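Local coordinates for beta-lactamase-like protein (Koribacter versatilis, PDB 6B9V), which is a metallo-beta-lactamase-fold diphosphatase of the PhnP family that cleaves reactive FAD photoproducts, probably at a site holding two manganese ions, at residues Thr177-Ile182 and Val216-Lys221. Numbering follows the deposited sequence.
Sequences TDFSSI and VSIAEK. With MN (manganese (II) ion), chain D; MN (manganese (II) ion), chain C.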
# COMPACT_ATOMS: atom_id res chain seq x y z
N THR A 177 4.05 1.99 -19.94
CA THR A 177 5.00 1.67 -18.88
C THR A 177 5.37 0.20 -18.95
O THR A 177 4.70 -0.57 -19.64
CB THR A 177 4.42 2.03 -17.49
OG1 THR A 177 5.43 1.80 -16.49
CG2 THR A 177 3.17 1.20 -17.18
N ASP A 178 6.43 -0.19 -18.24
CA ASP A 178 6.82 -1.60 -18.12
C ASP A 178 7.00 -2.28 -19.48
O ASP A 178 6.36 -3.29 -19.78
CB ASP A 178 5.79 -2.39 -17.30
CG ASP A 178 5.76 -1.97 -15.82
OD1 ASP A 178 6.15 -2.77 -14.94
OD2 ASP A 178 5.35 -0.83 -15.55
N PHE A 179 7.87 -1.73 -20.32
CA PHE A 179 8.20 -2.43 -21.55
C PHE A 179 9.70 -2.50 -21.70
O PHE A 179 10.42 -1.60 -21.24
CB PHE A 179 7.58 -1.76 -22.79
CG PHE A 179 8.14 -0.40 -23.09
CD1 PHE A 179 9.30 -0.25 -23.84
CD2 PHE A 179 7.49 0.74 -22.63
CE1 PHE A 179 9.83 1.01 -24.10
CE2 PHE A 179 8.00 2.01 -22.90
CZ PHE A 179 9.18 2.15 -23.62
N SER A 180 10.13 -3.57 -22.36
CA SER A 180 11.51 -3.68 -22.82
C SER A 180 11.56 -3.40 -24.32
O SER A 180 12.60 -3.03 -24.85
CB SER A 180 12.08 -5.06 -22.50
OG SER A 180 11.22 -6.12 -22.89
N SER A 181 10.44 -3.57 -25.01
CA SER A 181 10.40 -3.21 -26.44
C SER A 181 8.98 -2.92 -26.92
O SER A 181 7.99 -3.31 -26.27
CB SER A 181 11.04 -4.30 -27.31
OG SER A 181 10.29 -5.51 -27.29
N ILE A 182 8.90 -2.20 -28.03
CA ILE A 182 7.63 -1.83 -28.62
C ILE A 182 7.60 -2.30 -30.07
O ILE A 182 8.45 -1.89 -30.88
CB ILE A 182 7.40 -0.31 -28.57
CG1 ILE A 182 7.51 0.20 -27.12
CG2 ILE A 182 6.04 0.05 -29.15
CD1 ILE A 182 7.51 1.72 -27.01
N VAL A 216 15.16 7.34 -24.73
CA VAL A 216 15.47 8.54 -25.51
C VAL A 216 15.45 8.25 -27.03
O VAL A 216 14.90 9.04 -27.81
CB VAL A 216 16.83 9.15 -25.11
CG1 VAL A 216 17.30 10.16 -26.15
CG2 VAL A 216 16.74 9.81 -23.72
N SER A 217 16.03 7.12 -27.45
CA SER A 217 15.98 6.75 -28.88
C SER A 217 14.55 6.57 -29.41
O SER A 217 14.20 7.04 -30.52
CB SER A 217 16.76 5.47 -29.13
OG SER A 217 18.14 5.74 -29.07
N ILE A 218 13.74 5.86 -28.62
CA ILE A 218 12.33 5.69 -28.95
C ILE A 218 11.63 7.05 -29.02
O ILE A 218 10.89 7.34 -29.97
CB ILE A 218 11.63 4.78 -27.90
CG1 ILE A 218 12.16 3.35 -28.04
CG2 ILE A 218 10.10 4.83 -28.04
CD1 ILE A 218 11.80 2.42 -26.86
N ALA A 219 11.90 7.90 -28.03
CA ALA A 219 11.30 9.24 -27.97
C ALA A 219 11.64 10.06 -29.22
O ALA A 219 10.80 10.79 -29.76
CB ALA A 219 11.76 9.99 -26.71
N GLU A 220 12.87 9.92 -29.70
CA GLU A 220 13.30 10.69 -30.86
C GLU A 220 12.75 10.10 -32.16
O GLU A 220 12.68 10.79 -33.18
CB GLU A 220 14.82 10.79 -30.87
CG GLU A 220 15.32 11.72 -29.77
CD GLU A 220 16.84 11.86 -29.70
OE1 GLU A 220 17.32 12.83 -29.08
OE2 GLU A 220 17.54 10.99 -30.27
N LYS A 221 12.35 8.83 -32.13
CA LYS A 221 11.65 8.27 -33.27
C LYS A 221 10.18 8.69 -33.30
O LYS A 221 9.62 8.92 -34.38
CB LYS A 221 11.76 6.74 -33.29
CG LYS A 221 13.12 6.21 -33.72
CD LYS A 221 13.17 4.69 -33.53
CE LYS A 221 14.46 4.09 -34.06
NZ LYS A 221 15.66 4.68 -33.40
MN MN D . 5.63 -5.09 -14.59
MN MN C . 5.95 -2.07 -12.87
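Phe179 and Ile182, on the loop that leaves strand 173-176, meet the single side chain of Ile218 on helix 212-222, a small apolar contact set back from the dimetal site of a metallo-beta-lactamase fold. The loop opens at the metals and links them to the contact through the step from Asp178 to Phe179. Thr177 packs on His231, and next to it Asp178 bridges the two manganese ions through one oxygen, OD1 lying 2.2 Å from the chain C ion and 2.4 Å from the chain D ion. His78, His80 and His160 complete the protein ligands of one ion, Asp82, His83 and His231 those of the other. The Asp178 backbone has phi 55° and psi 57°, a left-handed conformation, and the neighbouring Phe179 side chain is directed toward the helix. A chi1 of 66° sets Phe179 CG between its backbone N and carbonyl carbon and brings the CE1 edge of the ring to the end of Ile218, whose CD1 lies near the ring plane, 3.7 Å from Phe179 CE1; the two side chains approach from opposite directions. Val158 and Leu198 also touch this ring, so it joins strands 151-160 and 195-199 to the helix. Ser180 and Ser181 both hydrogen-bond through their backbones to Ile159, forming a classic beta bulge, and Ser180 OG bonds to the backbone of Ile159 and Gly161, tying the loop to the end of strand 151-160 and the turn beyond it. The backbone N of Ser181 lies in the plane of the Phe179 ring, at its edge. Ile182 then turns its chain back over the same ring, placing CD1 3.7 Å above the plane and offset toward the rim. This methyl also reaches the second branch of the helix residue: Ile182 CD1 stands 4.2 Å from Ile218 CG2.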